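Long-range contacts in pyruvate kinase (Cryptosporidium parvum, PDB 4DRS), which probably catalyses the last step of glycolysis, moving the phosphate of phosphoenolpyruvate onto ADP to yield pyruvate and ATP: residues P113-G118 against S150-L155; K135-Y140 against G181-V186; S164-A169 against K199-P204; P211-K216 against I233-V238. One frame throughout, in Å; residues are numbered along the deposited sequence.

Contact 1. Residues P113-G118 against S150-L155; sequences PEIRTG and SCSYSL
S152 turns its hydroxyl straight onto the backbone of R116: OG accepts from R116 N at 2.9 Å with an N-H...O angle of 170°. Its own amide N completes the pair, donating to R116 O at 3.0 Å. With chi1 at 58°, OG sits between the backbone N and carbonyl carbon of S152, on the side facing R116, and the two bonds fix this residue against both the N-H and the C=O of R116. Farther along, the two segments draw close, and a weak bond joins G118 N to S150 O (3.3 Å). This is where the chain leaving barrel strand 105-109 enters the small B domain inserted into the pyruvate kinase barrel. I115 points its CG2 branch between two neighbours, C151 SG (3.8 Å) and Y153 CB (3.7 Å), while CD1 meets the tyrosine ring obliquely at CD2. From there the phenol runs away from I115, its OH bonded to H209 N and S159 OG. The CB of R116 points away from S150-L155. Its NE forms a salt bridge with E114 OE2 at 2.6 Å, although the hydrogen bond within it is bent and weak, and NH1 bonds to R198 O. These partners probably steady the guanidinium of a residue seen to bind ADP.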
# COMPACT_ATOMS: atom_id res chain seq x y z
N PRO A 113 -25.96 18.31 35.45
CA PRO A 113 -25.67 19.55 36.18
C PRO A 113 -25.97 20.80 35.35
O PRO A 113 -25.06 21.55 35.01
CB PRO A 113 -24.17 19.44 36.46
CG PRO A 113 -23.64 18.63 35.33
CD PRO A 113 -24.74 17.70 34.90
N GLU A 114 -27.25 21.03 35.05
CA GLU A 114 -27.66 22.20 34.28
C GLU A 114 -28.27 23.29 35.17
O GLU A 114 -28.79 23.00 36.24
CB GLU A 114 -28.62 21.82 33.15
CG GLU A 114 -29.93 21.19 33.59
CD GLU A 114 -30.91 20.97 32.45
OE1 GLU A 114 -30.51 20.48 31.37
OE2 GLU A 114 -32.11 21.29 32.63
N ILE A 115 -28.17 24.53 34.71
CA ILE A 115 -28.79 25.67 35.38
C ILE A 115 -29.91 26.20 34.49
O ILE A 115 -29.70 26.49 33.31
CB ILE A 115 -27.77 26.80 35.65
CG1 ILE A 115 -26.53 26.26 36.38
CG2 ILE A 115 -28.42 27.92 36.47
CD1 ILE A 115 -25.30 27.13 36.23
N ARG A 116 -31.11 26.31 35.06
CA ARG A 116 -32.25 26.84 34.32
C ARG A 116 -32.90 28.02 35.03
O ARG A 116 -32.76 28.18 36.25
CB ARG A 116 -33.27 25.73 34.02
CG ARG A 116 -32.80 24.73 32.98
CD ARG A 116 -33.97 24.02 32.29
NE ARG A 116 -33.52 23.04 31.30
CZ ARG A 116 -33.21 23.32 30.04
NH1 ARG A 116 -33.29 24.56 29.57
NH2 ARG A 116 -32.82 22.35 29.22
N THR A 117 -33.59 28.85 34.25
CA THR A 117 -34.36 29.97 34.80
C THR A 117 -35.73 29.49 35.28
O THR A 117 -36.14 28.37 34.98
CB THR A 117 -34.52 31.12 33.78
OG1 THR A 117 -35.05 30.61 32.55
CG2 THR A 117 -33.18 31.78 33.50
N GLY A 118 -36.42 30.34 36.04
CA GLY A 118 -37.73 29.99 36.60
C GLY A 118 -38.89 30.34 35.68
O GLY A 118 -38.70 30.63 34.50
N SER A 150 -35.90 34.14 38.10
CA SER A 150 -35.50 33.11 39.05
C SER A 150 -34.38 32.23 38.50
O SER A 150 -34.07 32.27 37.31
CB SER A 150 -36.71 32.26 39.42
OG SER A 150 -36.43 31.46 40.55
N CYS A 151 -33.77 31.44 39.39
CA CYS A 151 -32.64 30.59 39.05
C CYS A 151 -32.67 29.31 39.88
O CYS A 151 -32.97 29.33 41.08
CB CYS A 151 -31.33 31.36 39.30
SG CYS A 151 -29.81 30.48 38.90
N SER A 152 -32.35 28.19 39.24
CA SER A 152 -32.37 26.88 39.89
C SER A 152 -31.12 26.61 40.73
O SER A 152 -31.13 25.75 41.61
CB SER A 152 -32.55 25.77 38.86
OG SER A 152 -31.51 25.82 37.90
N TYR A 153 -30.05 27.35 40.44
CA TYR A 153 -28.75 27.14 41.07
C TYR A 153 -28.61 28.01 42.33
O TYR A 153 -28.35 29.21 42.24
CB TYR A 153 -27.65 27.43 40.03
CG TYR A 153 -26.22 27.19 40.47
CD1 TYR A 153 -25.85 26.01 41.12
CD2 TYR A 153 -25.23 28.12 40.18
CE1 TYR A 153 -24.53 25.80 41.50
CE2 TYR A 153 -23.91 27.92 40.55
CZ TYR A 153 -23.57 26.76 41.22
OH TYR A 153 -22.26 26.56 41.58
N SER A 154 -28.81 27.40 43.49
CA SER A 154 -28.82 28.13 44.77
C SER A 154 -27.43 28.63 45.20
O SER A 154 -27.32 29.53 46.03
CB SER A 154 -29.46 27.30 45.88
OG SER A 154 -28.61 26.25 46.30
N LEU A 155 -26.39 28.03 44.63
CA LEU A 155 -25.01 28.44 44.88
C LEU A 155 -24.51 29.50 43.88
O LEU A 155 -23.31 29.75 43.79
CB LEU A 155 -24.07 27.22 44.88
CG LEU A 155 -23.95 26.38 46.16
CD1 LEU A 155 -23.28 25.05 45.85
CD2 LEU A 155 -23.20 27.12 47.25

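Contact 2. Residues K135-Y140 against G181-V186; sequences KITTDY and GDDFIV
T138 grips D183 O twice, through its backbone N (2.9 Å, N-H...O angle 154°) and through its hydroxyl OG1 (2.9 Å). Both donors approach the carbonyl from the same face of its plane, OG1 lying well above that plane. The hydroxyl gets there because chi1 (59°) holds it between the backbone N and the carbonyl carbon of T138. T137 OG1 adds a weak, long bond to the same oxygen, and also accepts from D139 N at 3.1 Å, an ST turn where the strand ends. Next along, I136 and I185 form an antiparallel hydrogen-bonded pair: I136 N donates to I185 O at 2.8 Å, and the return bond runs from I185 N to I136 O. Their side chains lie alongside each other on one face of the sheet, I136 CB 4.0 Å from I185 CG1, where C151 and L156 also pack. On the other face, the fully extended K135 crosses F184 obliquely and sets its ammonium over the ring, NZ standing 4.8 Å from the centroid and 15° off the normal, a cation-pi contact. G181 CA lies 3.5 Å above the opposite face of the F184 ring, offset toward the rim, and V186 CG2 meets its edge. G181 N also bonds to F184 O, closing the hairpin between strands 173-180 and 184-188. Strand 133-137 thus pairs antiparallel with one arm of a beta hairpin, part of the all-beta B domain of pyruvate kinase.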
# COMPACT_ATOMS: atom_id res chain seq x y z
N LYS A 135 -32.30 41.62 38.02
CA LYS A 135 -32.05 40.85 39.23
C LYS A 135 -32.32 39.37 38.97
O LYS A 135 -33.21 39.02 38.19
CB LYS A 135 -32.94 41.36 40.37
CG LYS A 135 -32.64 40.77 41.74
CD LYS A 135 -33.61 41.30 42.78
CE LYS A 135 -33.41 40.63 44.13
NZ LYS A 135 -34.36 41.14 45.15
N ILE A 136 -31.53 38.50 39.61
CA ILE A 136 -31.71 37.06 39.50
C ILE A 136 -31.67 36.43 40.90
O ILE A 136 -30.60 36.34 41.51
CB ILE A 136 -30.65 36.40 38.58
CG1 ILE A 136 -30.63 37.07 37.20
CG2 ILE A 136 -30.91 34.91 38.44
CD1 ILE A 136 -29.42 36.73 36.35
N THR A 137 -32.83 36.01 41.39
CA THR A 137 -32.94 35.38 42.71
C THR A 137 -32.73 33.87 42.62
O THR A 137 -32.89 33.28 41.56
CB THR A 137 -34.29 35.71 43.40
OG1 THR A 137 -34.36 35.06 44.67
CG2 THR A 137 -35.47 35.26 42.53
N THR A 138 -32.35 33.26 43.75
CA THR A 138 -32.18 31.80 43.83
C THR A 138 -33.43 31.13 44.40
O THR A 138 -33.50 29.90 44.51
CB THR A 138 -30.94 31.41 44.67
OG1 THR A 138 -31.06 31.93 46.00
CG2 THR A 138 -29.67 31.95 44.03
N ASP A 139 -34.42 31.94 44.77
CA ASP A 139 -35.73 31.46 45.17
C ASP A 139 -36.43 30.92 43.92
O ASP A 139 -37.10 31.67 43.21
CB ASP A 139 -36.54 32.59 45.83
CG ASP A 139 -37.83 32.10 46.47
OD1 ASP A 139 -38.77 31.71 45.73
OD2 ASP A 139 -37.93 32.13 47.71
N TYR A 140 -36.24 29.63 43.66
CA TYR A 140 -36.70 29.01 42.41
C TYR A 140 -38.22 29.06 42.23
O TYR A 140 -38.71 29.39 41.15
CB TYR A 140 -36.14 27.59 42.25
CG TYR A 140 -36.23 27.03 40.84
CD1 TYR A 140 -35.97 27.84 39.73
CD2 TYR A 140 -36.55 25.69 40.61
CE1 TYR A 140 -36.04 27.33 38.44
CE2 TYR A 140 -36.62 25.18 39.33
CZ TYR A 140 -36.37 26.00 38.25
OH TYR A 140 -36.44 25.49 36.97
N GLY A 181 -25.77 39.27 46.51
CA GLY A 181 -26.40 39.19 47.83
C GLY A 181 -26.34 37.79 48.41
O GLY A 181 -25.61 36.93 47.92
N ASP A 182 -27.13 37.56 49.46
CA ASP A 182 -27.20 36.26 50.11
C ASP A 182 -27.82 35.19 49.20
O ASP A 182 -27.29 34.08 49.08
CB ASP A 182 -27.98 36.35 51.43
CG ASP A 182 -28.14 35.01 52.11
OD1 ASP A 182 -27.11 34.39 52.46
OD2 ASP A 182 -29.29 34.57 52.30
N ASP A 183 -28.93 35.55 48.56
CA ASP A 183 -29.66 34.62 47.71
C ASP A 183 -30.05 35.21 46.34
O ASP A 183 -31.09 34.86 45.78
CB ASP A 183 -30.90 34.08 48.45
CG ASP A 183 -31.81 35.18 48.98
OD1 ASP A 183 -32.05 36.18 48.27
OD2 ASP A 183 -32.31 35.03 50.11
N PHE A 184 -29.19 36.09 45.81
CA PHE A 184 -29.46 36.76 44.54
C PHE A 184 -28.22 37.44 43.96
O PHE A 184 -27.22 37.63 44.65
CB PHE A 184 -30.57 37.81 44.71
CG PHE A 184 -30.13 39.03 45.47
CD1 PHE A 184 -30.13 39.04 46.86
CD2 PHE A 184 -29.73 40.18 44.79
CE1 PHE A 184 -29.73 40.17 47.56
CE2 PHE A 184 -29.32 41.31 45.48
CZ PHE A 184 -29.32 41.31 46.87
N ILE A 185 -28.31 37.80 42.68
CA ILE A 185 -27.33 38.67 42.03
C ILE A 185 -28.06 39.72 41.19
O ILE A 185 -29.17 39.49 40.71
CB ILE A 185 -26.32 37.91 41.13
CG1 ILE A 185 -27.03 37.12 40.02
CG2 ILE A 185 -25.41 37.01 41.98
CD1 ILE A 185 -26.11 36.62 38.93
N VAL A 186 -27.43 40.88 41.02
CA VAL A 186 -27.95 41.93 40.15
C VAL A 186 -26.99 42.09 38.97
O VAL A 186 -25.79 42.30 39.17
CB VAL A 186 -28.13 43.27 40.89
CG1 VAL A 186 -28.77 44.31 39.98
CG2 VAL A 186 -28.98 43.09 42.14

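Contact 3. Residues S164-A169 against K199-P204; sequences STVLIA and KNMNLP
L167 and N202 are a hydrogen-bonded pair where strands 165-168 and 201-202 run antiparallel in the beta-rich B domain, the latter at the border of the sheet within the chain. L167 N donates to N202 O at 2.8 Å (171° at hydrogen), and N202 N returns a bond to L167 O at 2.6 Å. A third bond, A169 N to N200 O at 2.7 Å, comes from above the plane of that carbonyl; A169 itself takes a left-handed backbone conformation as the strand ends. Between these bonds I168 faces M201 in a non-hydrogen-bonded pair, and the CA-H groups of both lean on carbonyl oxygens, M201 CA on L167 O and I168 CA on N200 O.

Apolar packing fills one face. I168 and M201 lie side by side, CG1 to CG at 3.7 Å. M201 then bends at chi3 (97°), which carries its CE to V166 CG1, 3.8 Å away; L203 CD2 touches that same valine branch. At the end of the pair, K199 curls at chi2 and lays its CB, CG and CD against the methyl of A169. N200 beside it packs on R116, a residue seen to bind ADP. On the other face, helix 297-300 covers L167 and N202 through M299. L167 reaches along to P204, CD1 to CG at 3.8 Å, and the proline ring tucks its CD against T165 O at 3.2 Å.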
# COMPACT_ATOMS: atom_id res chain seq x y z
N SER A 164 -18.23 39.35 36.49
CA SER A 164 -18.47 38.08 35.79
C SER A 164 -19.63 38.19 34.81
O SER A 164 -20.56 38.97 35.02
CB SER A 164 -18.75 36.94 36.78
OG SER A 164 -17.62 36.67 37.60
N THR A 165 -19.57 37.40 33.74
CA THR A 165 -20.63 37.39 32.73
C THR A 165 -21.55 36.18 32.91
O THR A 165 -21.09 35.05 33.11
CB THR A 165 -20.06 37.42 31.29
OG1 THR A 165 -19.18 36.31 31.09
CG2 THR A 165 -19.31 38.72 31.04
N VAL A 166 -22.86 36.43 32.87
CA VAL A 166 -23.86 35.38 32.99
C VAL A 166 -24.63 35.29 31.67
O VAL A 166 -25.20 36.28 31.22
CB VAL A 166 -24.83 35.63 34.16
CG1 VAL A 166 -25.79 34.46 34.33
CG2 VAL A 166 -24.06 35.87 35.46
N LEU A 167 -24.64 34.10 31.07
CA LEU A 167 -25.31 33.88 29.79
C LEU A 167 -26.60 33.09 29.96
O LEU A 167 -26.63 32.09 30.67
CB LEU A 167 -24.39 33.17 28.79
CG LEU A 167 -23.10 33.89 28.35
CD1 LEU A 167 -22.29 33.00 27.43
CD2 LEU A 167 -23.39 35.23 27.68
N ILE A 168 -27.66 33.55 29.30
CA ILE A 168 -28.96 32.89 29.37
C ILE A 168 -29.43 32.48 27.97
O ILE A 168 -29.24 33.23 27.01
CB ILE A 168 -30.01 33.76 30.10
CG1 ILE A 168 -29.52 34.08 31.52
CG2 ILE A 168 -31.36 33.07 30.15
CD1 ILE A 168 -30.35 35.09 32.28
N ALA A 169 -30.04 31.30 27.89
CA ALA A 169 -30.54 30.71 26.63
C ALA A 169 -29.44 30.49 25.58
O ALA A 169 -29.65 30.74 24.39
CB ALA A 169 -31.70 31.52 26.07
N LYS A 199 -35.16 28.57 30.54
CA LYS A 199 -34.06 28.73 29.61
C LYS A 199 -32.72 28.35 30.24
O LYS A 199 -32.54 28.43 31.46
CB LYS A 199 -34.01 30.16 29.05
CG LYS A 199 -35.07 30.43 27.98
CD LYS A 199 -34.86 29.56 26.75
CE LYS A 199 -35.93 29.81 25.70
NZ LYS A 199 -35.79 28.90 24.54
N ASN A 200 -31.79 27.93 29.38
CA ASN A 200 -30.43 27.57 29.78
C ASN A 200 -29.70 28.75 30.42
O ASN A 200 -30.02 29.91 30.15
CB ASN A 200 -29.64 27.09 28.56
CG ASN A 200 -30.45 26.17 27.67
OD1 ASN A 200 -30.67 25.00 28.00
ND2 ASN A 200 -30.89 26.68 26.52
N MET A 201 -28.73 28.45 31.28
CA MET A 201 -27.89 29.49 31.88
C MET A 201 -26.44 29.03 31.92
O MET A 201 -26.16 27.86 32.16
CB MET A 201 -28.38 29.86 33.28
CG MET A 201 -28.20 31.33 33.63
SD MET A 201 -29.01 31.84 35.16
CE MET A 201 -27.63 31.74 36.30
N ASN A 202 -25.52 29.96 31.67
CA ASN A 202 -24.10 29.65 31.60
C ASN A 202 -23.25 30.64 32.38
O ASN A 202 -23.55 31.84 32.41
CB ASN A 202 -23.63 29.63 30.14
CG ASN A 202 -24.39 28.62 29.30
OD1 ASN A 202 -24.20 27.41 29.44
ND2 ASN A 202 -25.24 29.12 28.40
N LEU A 203 -22.19 30.13 33.00
CA LEU A 203 -21.26 30.96 33.76
C LEU A 203 -19.83 30.76 33.25
O LEU A 203 -19.06 29.97 33.81
CB LEU A 203 -21.35 30.65 35.26
CG LEU A 203 -22.72 30.66 35.95
CD1 LEU A 203 -22.58 30.18 37.39
CD2 LEU A 203 -23.38 32.03 35.90
N PRO A 204 -19.46 31.49 32.17
CA PRO A 204 -18.12 31.39 31.56
C PRO A 204 -17.00 31.71 32.55
O PRO A 204 -17.08 32.70 33.28
CB PRO A 204 -18.16 32.45 30.45
CG PRO A 204 -19.61 32.61 30.13
CD PRO A 204 -20.31 32.45 31.44

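Contact 4. Residues P211-K216 against I233-V238; sequences PIIGDK and IALSFV
I212 O and S236 O are joined through one water, which donates to each of them at 2.9 Å. Two carbonyl oxygens, both acceptors, cannot bond each other, and the water supplies the two donors.

Beside it, I212 brings its side chain up to the carbonyls of S236 and F237. CG2 rests against S236 O and F237 O, 3.7 Å from each, and also approaches V238 CA. The other branch folds at chi2 (-53°) instead of extending, and this turn places CD1 against F237 O at 3.3 Å. Carbonyl oxygens, more than side chains, are therefore the surface that I212 covers; D243 of helix 241-252 also packs on I212.

A second, looser contact lies deeper. I213 is extended along its ethyl branch, and its CD1 meets L235 CD2 at 4.2 Å, with C247 of helix 241-252 against both residues. F237 takes a left-handed backbone conformation, turning the chain as it leaves the strand, and its N bonds to E272 OE2. The S236 hydroxyl points elsewhere, bonded to T110 O and K270 NZ, and its side chain is about 6 Å from those of R74 and N76, two residues seen to bind ADP.

G214, at the N-cap of helix 215-226, begins the helix that leads into strand 232-235. The contact thus packs the approach to that helix on the C-terminal end of the fourth strand of a TIM barrel, the end at which active sites of this fold lie.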
# COMPACT_ATOMS: atom_id res chain seq x y z
N PRO A 211 -23.14 18.34 41.09
CA PRO A 211 -22.64 17.00 40.76
C PRO A 211 -23.02 16.60 39.33
O PRO A 211 -24.01 17.10 38.78
CB PRO A 211 -23.35 16.09 41.77
CG PRO A 211 -24.32 16.94 42.53
CD PRO A 211 -24.39 18.29 41.87
N ILE A 212 -22.23 15.71 38.74
CA ILE A 212 -22.55 15.16 37.43
C ILE A 212 -23.80 14.29 37.54
O ILE A 212 -24.70 14.36 36.70
CB ILE A 212 -21.35 14.37 36.84
CG1 ILE A 212 -20.09 15.26 36.77
CG2 ILE A 212 -21.70 13.77 35.48
CD1 ILE A 212 -20.26 16.59 36.06
N ILE A 213 -23.87 13.48 38.59
CA ILE A 213 -25.07 12.73 38.91
C ILE A 213 -25.59 13.24 40.25
O ILE A 213 -25.10 12.85 41.31
CB ILE A 213 -24.80 11.20 38.95
CG1 ILE A 213 -24.06 10.75 37.68
CG2 ILE A 213 -26.10 10.42 39.10
CD1 ILE A 213 -23.60 9.31 37.72
N GLY A 214 -26.57 14.13 40.19
CA GLY A 214 -27.18 14.70 41.40
C GLY A 214 -28.23 13.79 41.99
O GLY A 214 -28.33 12.61 41.63
N ASP A 215 -29.04 14.34 42.89
CA ASP A 215 -30.10 13.57 43.54
C ASP A 215 -31.23 13.20 42.57
O ASP A 215 -31.71 12.06 42.59
CB ASP A 215 -30.66 14.33 44.74
CG ASP A 215 -31.56 13.47 45.58
OD1 ASP A 215 -32.79 13.65 45.50
OD2 ASP A 215 -31.03 12.59 46.31
N LYS A 216 -31.63 14.15 41.73
CA LYS A 216 -32.65 13.89 40.71
C LYS A 216 -32.19 12.87 39.66
O LYS A 216 -32.97 12.01 39.24
CB LYS A 216 -33.13 15.18 40.04
CG LYS A 216 -33.84 14.95 38.71
CD LYS A 216 -34.74 16.10 38.30
CE LYS A 216 -35.42 15.80 36.97
NZ LYS A 216 -36.35 14.64 37.04
N ILE A 233 -28.63 4.66 29.23
CA ILE A 233 -28.56 5.87 30.03
C ILE A 233 -27.56 6.80 29.35
O ILE A 233 -26.36 6.53 29.33
CB ILE A 233 -28.11 5.58 31.48
CG1 ILE A 233 -29.10 4.67 32.21
CG2 ILE A 233 -27.95 6.89 32.26
CD1 ILE A 233 -28.57 4.07 33.50
N ALA A 234 -28.06 7.89 28.77
CA ALA A 234 -27.20 8.92 28.21
C ALA A 234 -26.85 9.87 29.34
O ALA A 234 -27.68 10.66 29.79
CB ALA A 234 -27.89 9.65 27.06
N LEU A 235 -25.61 9.76 29.81
CA LEU A 235 -25.16 10.50 30.98
C LEU A 235 -24.65 11.88 30.55
O LEU A 235 -23.61 11.98 29.89
CB LEU A 235 -24.08 9.69 31.68
CG LEU A 235 -23.97 9.67 33.20
CD1 LEU A 235 -25.27 9.20 33.84
CD2 LEU A 235 -22.81 8.77 33.61
N SER A 236 -25.38 12.92 30.92
CA SER A 236 -25.04 14.29 30.51
C SER A 236 -23.81 14.86 31.23
O SER A 236 -23.63 14.64 32.43
CB SER A 236 -26.23 15.24 30.71
OG SER A 236 -27.30 14.91 29.86
N PHE A 237 -22.99 15.59 30.48
CA PHE A 237 -21.81 16.31 31.01
C PHE A 237 -20.81 15.45 31.79
O PHE A 237 -20.32 15.87 32.83
CB PHE A 237 -22.23 17.52 31.87
CG PHE A 237 -22.74 18.69 31.07
CD1 PHE A 237 -21.86 19.69 30.64
CD2 PHE A 237 -24.09 18.80 30.75
CE1 PHE A 237 -22.33 20.76 29.90
CE2 PHE A 237 -24.56 19.87 30.01
CZ PHE A 237 -23.67 20.86 29.58
N VAL A 238 -20.51 14.25 31.29
CA VAL A 238 -19.47 13.42 31.89
C VAL A 238 -18.12 14.11 31.70
O VAL A 238 -17.85 14.67 30.64
CB VAL A 238 -19.45 12.00 31.27
CG1 VAL A 238 -18.28 11.18 31.79
CG2 VAL A 238 -20.76 11.29 31.58
O HOH W 1 -25.54 13.38 34.14

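In the fold
Contacts 1, 2 and 3 gather in the B domain, with contact 1 about 10 Å, centre to centre, from both 2 and 3. S150 OG bonds to D139 O at 2.7 Å, tying contact 1 to contact 2, and T117 OG1 meets K199 N at 2.9 Å, tying it to contact 3. Contacts 2 and 3 share one sheet, I185 touching V166. Contact 4 belongs to the barrel, its centre about 16 Å from that of contact 1, and P113 bridges the two by packing on P211 and F237. The side chains of R116 and S236 each lie about 5 Å from bound glycerol, probably from the crystallisation liquor; that of H79, also seen to bind ADP, is about 4 Å from that of R116.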